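Long-range contacts in RNA 2'-o-ribose methyltransferase (Thermus thermophilus, PDB 1IPA), which probably transfers a methyl group to a ribose 2'-hydroxyl of RNA, as a member of the TrmH branch of the knotted SPOUT methyltransferases: residues R27-E32 / A43-E48; A34-R39 / N161-V166; P59-V64 / N92-I97; G128-V133 / P156-N161; E143-A148 / F167-L172. All coordinates share one frame; numbering follows the deposited sequence.

Contact 1: R27-E32 / A43-E48; sequences RRFLIE and AGIELE
A salt bridge and a small apolar cluster, joined through side chains alone, connect Arg28 and its neighbours on edge strand 28-32 with residues 43-48, where the chain leaves helix 34-42 and enters strand 47-53. Arg28 reaches Glu48 side-on with two nitrogens, one to each carboxylate oxygen: NE lies 2.5 Å from Glu48 OE1, and Arg28 NH2 is 2.7 Å from Glu48 OE2. OE1 sits at the guanidinium edge, in its plane, yet the two flat groups are turned 56° apart, and NE meets OE1 from above the carboxylate plane. Arg28 NH1 turns back to the carbonyl of Gln26, which helps fix the rotation of the group. A methionine in place of Arg28 would probably leave the Glu48 carboxylate without its charged mate and free to turn. Both strands flank strand 96-101 in the mixed sheet of the eL30-like domain, a fold consistent with RNA binding, and this explains why no backbone bond links them here. On the apolar side, Phe29 brings its ring edge to Ile45, with Phe29 CZ 4.1 Å from Ile45 CD1, and Phe167 packs against both residues. Ile31 extends CD1 to 4.4 Å from Leu47 CD1, and both side chains also touch Ala100 of the strand in between.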
# COMPACT_ATOMS: atom_id res chain seq x y z
N ARG A 27 -15.87 -0.53 -11.85
CA ARG A 27 -15.21 -1.68 -11.26
C ARG A 27 -14.00 -2.14 -12.06
O ARG A 27 -13.79 -3.34 -12.25
CB ARG A 27 -16.20 -2.83 -11.09
CG ARG A 27 -17.24 -2.55 -10.04
CD ARG A 27 -18.25 -3.66 -9.94
NE ARG A 27 -19.36 -3.28 -9.07
CZ ARG A 27 -20.41 -4.05 -8.81
NH1 ARG A 27 -20.51 -5.27 -9.34
NH2 ARG A 27 -21.36 -3.61 -8.00
N ARG A 28 -13.21 -1.19 -12.52
CA ARG A 28 -12.00 -1.50 -13.28
C ARG A 28 -10.87 -0.55 -12.92
O ARG A 28 -11.11 0.57 -12.45
CB ARG A 28 -12.32 -1.46 -14.77
CG ARG A 28 -13.08 -2.69 -15.21
CD ARG A 28 -13.58 -2.59 -16.62
NE ARG A 28 -14.14 -3.86 -17.06
CZ ARG A 28 -15.23 -4.43 -16.54
NH1 ARG A 28 -15.88 -3.84 -15.55
NH2 ARG A 28 -15.65 -5.60 -17.01
N PHE A 29 -9.64 -1.00 -13.11
CA PHE A 29 -8.47 -0.18 -12.81
C PHE A 29 -7.27 -0.63 -13.62
O PHE A 29 -7.22 -1.77 -14.09
CB PHE A 29 -8.16 -0.20 -11.30
CG PHE A 29 -7.77 -1.56 -10.76
CD1 PHE A 29 -6.45 -1.84 -10.43
CD2 PHE A 29 -8.74 -2.55 -10.57
CE1 PHE A 29 -6.08 -3.08 -9.92
CE2 PHE A 29 -8.37 -3.81 -10.06
CZ PHE A 29 -7.04 -4.06 -9.73
N LEU A 30 -6.31 0.28 -13.78
CA LEU A 30 -5.12 0.01 -14.54
C LEU A 30 -3.99 -0.47 -13.66
O LEU A 30 -3.87 -0.08 -12.50
CB LEU A 30 -4.68 1.29 -15.27
CG LEU A 30 -5.73 1.93 -16.19
CD1 LEU A 30 -5.32 3.37 -16.49
CD2 LEU A 30 -5.87 1.11 -17.45
N ILE A 31 -3.17 -1.36 -14.22
CA ILE A 31 -2.05 -1.88 -13.49
C ILE A 31 -0.79 -1.72 -14.34
O ILE A 31 -0.56 -2.49 -15.28
CB ILE A 31 -2.26 -3.36 -13.15
CG1 ILE A 31 -3.58 -3.53 -12.37
CG2 ILE A 31 -1.07 -3.87 -12.34
CD1 ILE A 31 -3.91 -4.99 -11.98
N GLU A 32 0.00 -0.71 -14.02
CA GLU A 32 1.25 -0.41 -14.73
C GLU A 32 2.46 -1.15 -14.14
O GLU A 32 2.71 -1.10 -12.94
CB GLU A 32 1.50 1.11 -14.70
CG GLU A 32 2.88 1.57 -15.14
CD GLU A 32 2.94 3.08 -15.42
OE1 GLU A 32 2.34 3.88 -14.65
OE2 GLU A 32 3.61 3.48 -16.40
N ALA A 43 -2.66 -12.84 -7.04
CA ALA A 43 -3.67 -12.58 -6.02
C ALA A 43 -5.08 -12.93 -6.46
O ALA A 43 -6.03 -12.79 -5.69
CB ALA A 43 -3.61 -11.11 -5.58
N GLY A 44 -5.23 -13.38 -7.70
CA GLY A 44 -6.54 -13.75 -8.20
C GLY A 44 -7.28 -12.67 -8.98
O GLY A 44 -8.43 -12.86 -9.37
N ILE A 45 -6.62 -11.54 -9.20
CA ILE A 45 -7.24 -10.44 -9.95
C ILE A 45 -7.36 -10.79 -11.43
O ILE A 45 -6.39 -11.20 -12.07
CB ILE A 45 -6.40 -9.15 -9.79
CG1 ILE A 45 -6.50 -8.66 -8.34
CG2 ILE A 45 -6.88 -8.07 -10.73
CD1 ILE A 45 -5.62 -7.50 -8.04
N GLU A 46 -8.57 -10.65 -11.97
CA GLU A 46 -8.81 -10.96 -13.37
C GLU A 46 -8.45 -9.76 -14.25
O GLU A 46 -8.76 -8.61 -13.92
CB GLU A 46 -10.28 -11.32 -13.60
CG GLU A 46 -10.87 -12.23 -12.54
CD GLU A 46 -12.29 -12.67 -12.87
OE1 GLU A 46 -12.45 -13.53 -13.75
OE2 GLU A 46 -13.24 -12.14 -12.25
N LEU A 47 -7.80 -10.05 -15.37
CA LEU A 47 -7.39 -9.03 -16.33
C LEU A 47 -8.31 -9.11 -17.54
O LEU A 47 -8.83 -10.17 -17.86
CB LEU A 47 -5.94 -9.29 -16.76
CG LEU A 47 -4.80 -8.55 -16.05
CD1 LEU A 47 -5.14 -8.25 -14.59
CD2 LEU A 47 -3.54 -9.38 -16.18
N GLU A 48 -8.54 -7.98 -18.21
CA GLU A 48 -9.39 -7.99 -19.40
C GLU A 48 -8.58 -7.70 -20.65
O GLU A 48 -8.85 -8.24 -21.72
CB GLU A 48 -10.53 -7.00 -19.26
CG GLU A 48 -11.43 -7.32 -18.09
CD GLU A 48 -12.77 -6.63 -18.18
OE1 GLU A 48 -12.79 -5.43 -18.51
OE2 GLU A 48 -13.80 -7.30 -17.93

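Contact 2: A34-R39 / N161-V166; sequences AREIER and NSTGVV
Glu36 and Arg39, one turn apart on helix 34-42, straddle the backbone of Thr163 and Gly164 in the turn that follows helix 156-161. The tight part is centred on Gly164, whose CA approaches that of Glu36 to 4.5 Å. A CB on this residue would run into Arg39 CD, and the positive phi of 87° would also press it against the preceding carbonyl; glycine meets both demands. Thr163, likewise at positive phi, closes helix 156-161 in a Schellman motif, and a type I' turn from Ser162 to Val165 carries the chain onward. Glu36 bends at chi2 (64°), which lays its carboxylate alongside the turn, with OE2 3.6 Å from Thr163 CA. The more open part lies with Arg39. Its extended chain passes Gly164, Arg39 CD standing 3.9 Å from Gly164 CA. Arg39 NE comes to 3.1 Å from Thr163 O, at an angle too poor for a hydrogen bond. Beyond it the guanidinium of this partly exposed arginine lies over that of Arg35, offset toward the rim; Arg35 pairs with Glu38 on its own helix. Helix 34-42 thus rests between strand 28-32, where Ile31 touches Glu36 and Ile37, and the turn, behind which Thr163 and Val165 lean on helix 127-140.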
# COMPACT_ATOMS: atom_id res chain seq x y z
N ALA A 34 5.23 -4.75 -15.12
CA ALA A 34 5.23 -6.20 -15.22
C ALA A 34 5.17 -6.91 -13.87
O ALA A 34 4.51 -7.96 -13.74
CB ALA A 34 6.46 -6.67 -15.98
N ARG A 35 5.85 -6.38 -12.86
CA ARG A 35 5.81 -7.03 -11.56
C ARG A 35 4.46 -6.80 -10.88
O ARG A 35 3.88 -7.73 -10.32
CB ARG A 35 6.95 -6.55 -10.65
CG ARG A 35 7.16 -7.49 -9.47
CD ARG A 35 7.51 -8.88 -9.97
NE ARG A 35 6.99 -9.96 -9.14
CZ ARG A 35 7.61 -10.49 -8.08
NH1 ARG A 35 8.80 -10.03 -7.70
NH2 ARG A 35 7.03 -11.48 -7.41
N GLU A 36 3.97 -5.56 -10.92
CA GLU A 36 2.68 -5.25 -10.32
C GLU A 36 1.61 -6.13 -10.97
O GLU A 36 0.78 -6.72 -10.28
CB GLU A 36 2.31 -3.78 -10.52
CG GLU A 36 3.18 -2.79 -9.75
CD GLU A 36 4.63 -2.82 -10.19
OE1 GLU A 36 4.90 -3.17 -11.37
OE2 GLU A 36 5.51 -2.47 -9.38
N ILE A 37 1.63 -6.22 -12.29
CA ILE A 37 0.66 -7.04 -13.01
C ILE A 37 0.76 -8.50 -12.56
O ILE A 37 -0.25 -9.17 -12.36
CB ILE A 37 0.89 -6.95 -14.54
CG1 ILE A 37 0.46 -5.57 -15.05
CG2 ILE A 37 0.13 -8.05 -15.24
CD1 ILE A 37 0.87 -5.27 -16.47
N GLU A 38 1.98 -9.00 -12.40
CA GLU A 38 2.16 -10.38 -11.98
C GLU A 38 1.60 -10.64 -10.59
O GLU A 38 0.87 -11.61 -10.38
CB GLU A 38 3.63 -10.77 -12.00
CG GLU A 38 3.84 -12.24 -11.77
CD GLU A 38 5.29 -12.61 -11.76
OE1 GLU A 38 6.02 -12.05 -10.91
OE2 GLU A 38 5.70 -13.45 -12.59
N ARG A 39 1.95 -9.78 -9.63
CA ARG A 39 1.45 -9.94 -8.27
C ARG A 39 -0.08 -9.92 -8.27
O ARG A 39 -0.71 -10.59 -7.46
CB ARG A 39 1.98 -8.83 -7.37
CG ARG A 39 3.48 -8.84 -7.20
CD ARG A 39 3.97 -7.53 -6.57
NE ARG A 39 5.43 -7.46 -6.49
CZ ARG A 39 6.16 -8.19 -5.66
NH1 ARG A 39 5.57 -9.04 -4.83
NH2 ARG A 39 7.48 -8.07 -5.66
N ASN A 161 3.67 2.75 -5.53
CA ASN A 161 4.49 2.90 -4.33
C ASN A 161 4.53 1.68 -3.42
O ASN A 161 5.42 1.57 -2.58
CB ASN A 161 4.06 4.13 -3.53
CG ASN A 161 4.51 5.42 -4.19
OD1 ASN A 161 4.59 5.50 -5.42
ND2 ASN A 161 4.80 6.44 -3.39
N SER A 162 3.58 0.77 -3.59
CA SER A 162 3.56 -0.45 -2.79
C SER A 162 4.18 -1.56 -3.61
O SER A 162 4.29 -2.69 -3.15
CB SER A 162 2.12 -0.86 -2.45
OG SER A 162 1.48 -1.44 -3.58
N THR A 163 4.56 -1.24 -4.85
CA THR A 163 5.10 -2.21 -5.79
C THR A 163 4.16 -3.42 -5.93
O THR A 163 4.61 -4.54 -6.07
CB THR A 163 6.53 -2.69 -5.40
OG1 THR A 163 6.52 -3.22 -4.07
CG2 THR A 163 7.50 -1.52 -5.46
N GLY A 164 2.85 -3.18 -5.87
CA GLY A 164 1.89 -4.25 -6.03
C GLY A 164 1.50 -5.03 -4.79
O GLY A 164 0.59 -5.88 -4.82
N VAL A 165 2.18 -4.76 -3.68
CA VAL A 165 1.93 -5.43 -2.41
C VAL A 165 0.50 -5.23 -1.91
O VAL A 165 0.01 -6.03 -1.11
CB VAL A 165 2.96 -4.95 -1.35
CG1 VAL A 165 2.42 -5.11 0.05
CG2 VAL A 165 4.26 -5.76 -1.50
N VAL A 166 -0.18 -4.17 -2.37
CA VAL A 166 -1.56 -3.90 -1.96
C VAL A 166 -2.54 -5.01 -2.31
O VAL A 166 -3.59 -5.13 -1.69
CB VAL A 166 -2.12 -2.60 -2.58
CG1 VAL A 166 -1.55 -1.41 -1.89
CG2 VAL A 166 -1.81 -2.55 -4.08

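Contact 3: P59-V64 / N92-I97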
# COMPACT_ATOMS: atom_id res chain seq x y z
N PRO A 59 12.95 -7.96 -20.79
CA PRO A 59 12.87 -9.38 -20.42
C PRO A 59 11.76 -9.73 -19.44
O PRO A 59 10.97 -10.64 -19.69
CB PRO A 59 14.26 -9.65 -19.84
CG PRO A 59 15.13 -8.75 -20.66
CD PRO A 59 14.33 -7.47 -20.69
N GLU A 60 11.71 -9.01 -18.32
CA GLU A 60 10.70 -9.26 -17.30
C GLU A 60 9.31 -9.04 -17.87
O GLU A 60 8.42 -9.88 -17.70
CB GLU A 60 10.93 -8.35 -16.09
CG GLU A 60 9.82 -8.43 -15.06
CD GLU A 60 10.20 -7.82 -13.72
OE1 GLU A 60 10.97 -6.83 -13.71
OE2 GLU A 60 9.72 -8.33 -12.69
N GLU A 61 9.11 -7.92 -18.56
CA GLU A 61 7.82 -7.63 -19.16
C GLU A 61 7.46 -8.70 -20.18
O GLU A 61 6.28 -8.97 -20.42
CB GLU A 61 7.85 -6.26 -19.83
CG GLU A 61 7.72 -5.11 -18.86
CD GLU A 61 8.07 -3.78 -19.48
OE1 GLU A 61 7.80 -2.74 -18.86
OE2 GLU A 61 8.64 -3.78 -20.59
N GLN A 62 8.48 -9.31 -20.76
CA GLN A 62 8.28 -10.35 -21.76
C GLN A 62 7.78 -11.66 -21.15
O GLN A 62 6.91 -12.32 -21.70
CB GLN A 62 9.59 -10.59 -22.53
CG GLN A 62 9.40 -11.28 -23.88
CD GLN A 62 8.61 -10.44 -24.87
OE1 GLN A 62 8.99 -9.31 -25.19
NE2 GLN A 62 7.50 -10.99 -25.37
N GLN A 63 8.34 -12.04 -20.00
CA GLN A 63 7.90 -13.27 -19.36
C GLN A 63 6.52 -13.11 -18.72
O GLN A 63 5.79 -14.09 -18.58
CB GLN A 63 8.93 -13.76 -18.32
CG GLN A 63 9.22 -12.85 -17.14
CD GLN A 63 8.27 -13.05 -15.96
OE1 GLN A 63 7.78 -14.15 -15.73
NE2 GLN A 63 8.05 -11.99 -15.20
N VAL A 64 6.17 -11.89 -18.33
CA VAL A 64 4.86 -11.64 -17.75
C VAL A 64 3.86 -11.67 -18.89
O VAL A 64 2.77 -12.23 -18.77
CB VAL A 64 4.76 -10.27 -17.05
CG1 VAL A 64 3.35 -10.06 -16.52
CG2 VAL A 64 5.75 -10.19 -15.91
N ASN A 92 8.79 7.75 -16.35
CA ASN A 92 9.00 6.90 -17.51
C ASN A 92 8.08 5.68 -17.36
O ASN A 92 8.30 4.82 -16.51
CB ASN A 92 10.45 6.42 -17.58
CG ASN A 92 11.44 7.56 -17.67
OD1 ASN A 92 11.77 8.19 -16.66
ND2 ASN A 92 11.92 7.85 -18.87
N PRO A 93 7.02 5.61 -18.19
CA PRO A 93 6.04 4.53 -18.18
C PRO A 93 6.54 3.13 -18.52
O PRO A 93 7.51 2.97 -19.27
CB PRO A 93 4.98 5.02 -19.17
CG PRO A 93 5.79 5.81 -20.15
CD PRO A 93 6.69 6.60 -19.24
N ALA A 94 5.88 2.12 -17.96
CA ALA A 94 6.24 0.74 -18.23
C ALA A 94 5.84 0.44 -19.67
O ALA A 94 5.16 1.23 -20.32
CB ALA A 94 5.50 -0.19 -17.29
N GLY A 95 6.28 -0.71 -20.18
CA GLY A 95 5.94 -1.06 -21.54
C GLY A 95 4.72 -1.96 -21.55
O GLY A 95 4.19 -2.30 -22.60
N LEU A 96 4.28 -2.32 -20.35
CA LEU A 96 3.13 -3.19 -20.19
C LEU A 96 2.19 -2.67 -19.12
O LEU A 96 2.56 -2.56 -17.95
CB LEU A 96 3.60 -4.60 -19.81
CG LEU A 96 2.54 -5.70 -19.80
CD1 LEU A 96 2.02 -5.93 -21.22
CD2 LEU A 96 3.15 -6.98 -19.24
N ILE A 97 0.97 -2.33 -19.54
CA ILE A 97 -0.07 -1.83 -18.64
C ILE A 97 -1.30 -2.67 -18.87
O ILE A 97 -1.68 -2.90 -20.02
CB ILE A 97 -0.46 -0.37 -18.95
CG1 ILE A 97 0.74 0.56 -18.76
CG2 ILE A 97 -1.61 0.04 -18.05
CD1 ILE A 97 0.40 2.03 -19.03
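Glu61 of helix 59-66 and Leu96 at the start of strand 96-101 bring their CA atoms to 6.5 Å, the nearest backbone approach of a helix lying over the chain as it enters the sheet. Glu61 carries the polar half of the contact. Its CG stands anti to the carbonyl carbon (chi1 -78°) and the chain beyond is extended, which carries the carboxylate to the backbone of Gly95. There Glu61 OE1 accepts a hydrogen bond from Gly95 N at 2.9 Å, nearly straight (168°), the N-H arriving from above the carboxylate plane. Ala94 CB lies 3.8 Å from the same Glu61 OE1, while a CB on Gly95 would come tightly against OE2. The apolar half lies one turn along the helix, where Val64 CG1 meets Leu96 CD2 at 4.1 Å and the two side chains cross obliquely. That same Leu96 CD2 also touches the helix backbone, 3.9 Å from Glu61 O. Ala34 of helix 34-42 packs against both Glu61 and Val64, and the amide of Ala94 is taken by Glu32. A buried carboxylate receiving a main-chain amide, beside aliphatic packing, here joins helix to sheet in the alpha/beta layers of the eL30-like domain.

Contact 4: G128-V133 / P156-N161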
# COMPACT_ATOMS: atom_id res chain seq x y z
N GLY A 128 0.40 7.90 -2.29
CA GLY A 128 1.80 7.58 -2.48
C GLY A 128 2.38 7.08 -1.16
O GLY A 128 3.06 6.06 -1.12
N ASN A 129 2.09 7.82 -0.09
CA ASN A 129 2.56 7.47 1.25
C ASN A 129 1.97 6.14 1.68
O ASN A 129 2.67 5.30 2.25
CB ASN A 129 2.17 8.54 2.28
CG ASN A 129 3.02 9.79 2.16
OD1 ASN A 129 2.84 10.75 2.91
ND2 ASN A 129 3.94 9.79 1.20
N LEU A 130 0.68 5.96 1.41
CA LEU A 130 -0.00 4.72 1.76
C LEU A 130 0.71 3.53 1.14
O LEU A 130 0.96 2.53 1.80
CB LEU A 130 -1.46 4.75 1.28
CG LEU A 130 -2.17 3.40 1.41
CD1 LEU A 130 -2.22 2.98 2.89
CD2 LEU A 130 -3.58 3.50 0.82
N GLY A 131 1.03 3.66 -0.14
CA GLY A 131 1.72 2.59 -0.84
C GLY A 131 3.10 2.30 -0.28
O GLY A 131 3.46 1.13 -0.10
N ALA A 132 3.88 3.34 -0.01
CA ALA A 132 5.22 3.16 0.53
C ALA A 132 5.14 2.45 1.89
O ALA A 132 5.93 1.55 2.17
CB ALA A 132 5.95 4.52 0.67
N VAL A 133 4.18 2.86 2.71
CA VAL A 133 3.97 2.25 4.02
C VAL A 133 3.62 0.77 3.93
O VAL A 133 4.13 -0.04 4.70
CB VAL A 133 2.84 2.96 4.81
CG1 VAL A 133 2.55 2.20 6.10
CG2 VAL A 133 3.26 4.39 5.12
N PRO A 156 -3.67 4.26 -8.81
CA PRO A 156 -2.38 4.03 -9.46
C PRO A 156 -1.18 4.30 -8.55
O PRO A 156 -0.18 3.58 -8.62
CB PRO A 156 -2.43 4.97 -10.66
CG PRO A 156 -3.87 4.94 -11.03
CD PRO A 156 -4.55 5.06 -9.67
N GLN A 157 -1.25 5.33 -7.71
CA GLN A 157 -0.12 5.64 -6.83
C GLN A 157 0.06 4.65 -5.69
O GLN A 157 1.18 4.37 -5.29
CB GLN A 157 -0.18 7.08 -6.29
CG GLN A 157 -1.56 7.68 -6.13
CD GLN A 157 -2.20 8.06 -7.46
OE1 GLN A 157 -1.62 8.82 -8.24
NE2 GLN A 157 -3.40 7.54 -7.72
N VAL A 158 -1.04 4.13 -5.16
CA VAL A 158 -0.94 3.15 -4.07
C VAL A 158 -0.33 1.89 -4.65
O VAL A 158 0.49 1.23 -4.01
CB VAL A 158 -2.33 2.81 -3.48
CG1 VAL A 158 -2.18 1.77 -2.40
CG2 VAL A 158 -2.99 4.06 -2.92
N ILE A 159 -0.72 1.55 -5.88
CA ILE A 159 -0.19 0.37 -6.54
C ILE A 159 1.30 0.50 -6.87
O ILE A 159 2.07 -0.43 -6.63
CB ILE A 159 -1.00 0.06 -7.84
CG1 ILE A 159 -2.37 -0.52 -7.47
CG2 ILE A 159 -0.21 -0.90 -8.73
CD1 ILE A 159 -3.40 -0.52 -8.62
N ARG A 160 1.73 1.64 -7.41
CA ARG A 160 3.15 1.79 -7.73
C ARG A 160 4.02 1.89 -6.47
O ARG A 160 5.01 1.18 -6.36
CB ARG A 160 3.42 3.03 -8.59
CG ARG A 160 4.85 3.01 -9.14
CD ARG A 160 5.49 4.37 -9.39
NE ARG A 160 6.79 4.20 -10.06
CZ ARG A 160 7.62 5.19 -10.38
NH1 ARG A 160 7.31 6.46 -10.09
NH2 ARG A 160 8.77 4.92 -10.99
N ASN A 161 3.67 2.75 -5.53
CA ASN A 161 4.49 2.90 -4.33
C ASN A 161 4.53 1.68 -3.42
O ASN A 161 5.42 1.57 -2.58
CB ASN A 161 4.06 4.13 -3.53
CG ASN A 161 4.51 5.42 -4.19
OD1 ASN A 161 4.59 5.50 -5.42
ND2 ASN A 161 4.80 6.44 -3.39
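Asn161 reaches across to Gly128 and sets its amide over the first turn of helix 127-140. Its ND2 donates to Gly128 O at 2.9 Å, a bent bond (132°) that comes from above the carbonyl plane instead of along a lone pair. Asn161 CB sits 3.2 Å from Gly128 O, and CG, anti to the carbonyl carbon (chi1 -74°), carries the amide on to that same oxygen. Deeper in, Leu130 CD2 wedges against both methyls of Val158, with CG2 at 3.8 Å. Between these two groups Gly131 packs directly against the partner helix, its CA 3.7 Å from Val158 O, where any side chain would clash with that carbonyl and with Asn161 CB. The bare glycine surface is what allows the axes of the two short helices to pass at 7.0 Å, running the same way but crossing at -29°. A further shell surrounds them: Pro127 touches Gln157 and Val158, Val166 backs Val158, and Ser162 OG bonds to the carbonyls of Val158 and Ile159. Gly128 O serves two donors, since it also takes the helical N-H of Ala132. The asparagine bond is thus an addition to an intact helix, made at the partly exposed margin of a glycine-mediated packing, and its angles suggest a modest contribution beside close backbone contact.

Contact 5: E143-A148 / F167-L172; sequences EAVLVA and FSLRTL
Arg170 lies along the start of strand 144-148, each part of its chain meeting something different. Arg170 CB is 3.7 Å from Glu143 O, CG and CD pass over the methyl of Ala144, with CD 3.8 Å from Ala144 CB, and the bend at chi3 (-74°) turns the guanidinium back. NH1 then makes a weak hydrogen bond to Glu143 O, which lies at the guanidinium edge, in plane. The Glu143 carboxylate itself is held by Ser113 and Tyr110. Behind the arginine the backbones pair in parallel: Val145 N bonds to Arg170 O, Leu172 N to Val145 O, and Val147 N to Leu172 O at 2.6 Å. Leu146 and Leu172 touch on one face, their CD2 atoms 3.6 Å apart; Val145, Thr171 and Leu169 occupy the other, toward helix 127-140. There Thr171 turns CG2 to 4.2 Å from Val147 CG2 and gives its hydroxyl OG1 to Leu169 O at 2.7 Å. A glycine at Thr171 would probably leave that carbonyl without its hydroxyl donor and open a gap beside Val147. Strand 171-174 is the outermost strand at this margin of the parallel sheet, joined to strand 144-148 through helix 156-161 as a beta-alpha-beta crossover of the Rossmann-like SPOUT fold.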
# COMPACT_ATOMS: atom_id res chain seq x y z
N GLU A 143 1.22 -8.56 9.70
CA GLU A 143 0.06 -9.38 9.38
C GLU A 143 -1.05 -8.49 8.81
O GLU A 143 -1.89 -8.94 8.04
CB GLU A 143 -0.44 -10.08 10.64
CG GLU A 143 -1.47 -11.16 10.38
CD GLU A 143 -1.92 -11.84 11.65
OE1 GLU A 143 -1.10 -12.54 12.27
OE2 GLU A 143 -3.09 -11.68 12.03
N ALA A 144 -1.04 -7.22 9.19
CA ALA A 144 -2.06 -6.32 8.70
C ALA A 144 -1.69 -4.87 8.94
O ALA A 144 -0.90 -4.56 9.83
CB ALA A 144 -3.40 -6.62 9.38
N VAL A 145 -2.28 -4.00 8.14
CA VAL A 145 -2.07 -2.57 8.29
C VAL A 145 -3.43 -1.96 8.51
O VAL A 145 -4.30 -2.05 7.64
CB VAL A 145 -1.45 -1.92 7.04
CG1 VAL A 145 -1.39 -0.41 7.22
CG2 VAL A 145 -0.07 -2.48 6.81
N LEU A 146 -3.64 -1.37 9.67
CA LEU A 146 -4.92 -0.76 9.94
C LEU A 146 -4.74 0.72 9.75
O LEU A 146 -3.97 1.37 10.45
CB LEU A 146 -5.38 -1.07 11.37
CG LEU A 146 -5.38 -2.56 11.72
CD1 LEU A 146 -5.95 -2.75 13.11
CD2 LEU A 146 -6.21 -3.33 10.69
N VAL A 147 -5.46 1.26 8.76
CA VAL A 147 -5.40 2.67 8.46
C VAL A 147 -6.58 3.41 9.08
O VAL A 147 -7.75 3.12 8.78
CB VAL A 147 -5.42 2.90 6.94
CG1 VAL A 147 -5.37 4.40 6.64
CG2 VAL A 147 -4.24 2.18 6.28
N ALA A 148 -6.28 4.35 9.96
CA ALA A 148 -7.31 5.14 10.61
C ALA A 148 -7.58 6.36 9.75
O ALA A 148 -7.00 7.41 9.98
CB ALA A 148 -6.85 5.57 12.00
N PHE A 167 -2.20 -5.79 -3.33
CA PHE A 167 -3.05 -6.88 -3.79
C PHE A 167 -3.05 -8.08 -2.84
O PHE A 167 -3.86 -8.99 -2.98
CB PHE A 167 -2.61 -7.36 -5.18
CG PHE A 167 -2.62 -6.28 -6.22
CD1 PHE A 167 -1.51 -6.09 -7.05
CD2 PHE A 167 -3.71 -5.44 -6.37
CE1 PHE A 167 -1.50 -5.08 -7.99
CE2 PHE A 167 -3.71 -4.42 -7.33
CZ PHE A 167 -2.60 -4.24 -8.13
N SER A 168 -2.14 -8.08 -1.86
CA SER A 168 -2.03 -9.20 -0.94
C SER A 168 -1.94 -8.88 0.57
O SER A 168 -2.32 -9.71 1.39
CB SER A 168 -0.83 -10.05 -1.35
OG SER A 168 0.35 -9.26 -1.47
N LEU A 169 -1.45 -7.70 0.93
CA LEU A 169 -1.34 -7.33 2.34
C LEU A 169 -2.67 -6.85 2.93
O LEU A 169 -3.23 -5.86 2.48
CB LEU A 169 -0.30 -6.23 2.52
CG LEU A 169 -0.04 -5.85 3.99
CD1 LEU A 169 0.42 -7.09 4.75
CD2 LEU A 169 1.01 -4.75 4.07
N ARG A 170 -3.15 -7.56 3.95
CA ARG A 170 -4.41 -7.18 4.59
C ARG A 170 -4.34 -5.73 5.06
O ARG A 170 -3.66 -5.39 6.03
CB ARG A 170 -4.71 -8.10 5.78
CG ARG A 170 -6.02 -7.75 6.45
CD ARG A 170 -6.26 -8.48 7.77
NE ARG A 170 -6.60 -9.89 7.60
CZ ARG A 170 -5.72 -10.87 7.49
NH1 ARG A 170 -4.42 -10.61 7.53
NH2 ARG A 170 -6.13 -12.13 7.35
N THR A 171 -5.06 -4.87 4.35
CA THR A 171 -5.08 -3.45 4.65
C THR A 171 -6.51 -3.00 4.89
O THR A 171 -7.34 -3.06 3.99
CB THR A 171 -4.51 -2.66 3.47
OG1 THR A 171 -3.24 -3.21 3.12
CG2 THR A 171 -4.36 -1.20 3.82
N LEU A 172 -6.79 -2.54 6.11
CA LEU A 172 -8.13 -2.10 6.48
C LEU A 172 -8.21 -0.66 6.96
O LEU A 172 -7.26 -0.10 7.51
CB LEU A 172 -8.71 -3.01 7.56
CG LEU A 172 -8.69 -4.53 7.40
CD1 LEU A 172 -9.09 -4.92 5.99
CD2 LEU A 172 -7.30 -5.03 7.71
O HOH W 1 -1.75 -9.58 4.61

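In the fold
Contacts 1 and 3 belong to the eL30-like domain, contacts 4 and 5 to the SpoU methylase part, and contact 2 bridges the two. Contact 3 is wholly buried and pairs a carboxylate with a main-chain amide, whereas contact 1 places its ion pair on a partly exposed margin of the same sheet. Contact 5 depends on regular backbone bonds between strands; contact 4 packs helices across glycines, with a single side-chain hydrogen bond added, and contact 2 relies on close fit, with no hydrogen bond or salt bridge across it. Asn161 is common to contacts 2 and 4. Phe167, from the second segment of contact 5, packs on Phe29, Ile31 and Ile45 of contact 1, adding an apolar junction between the domains.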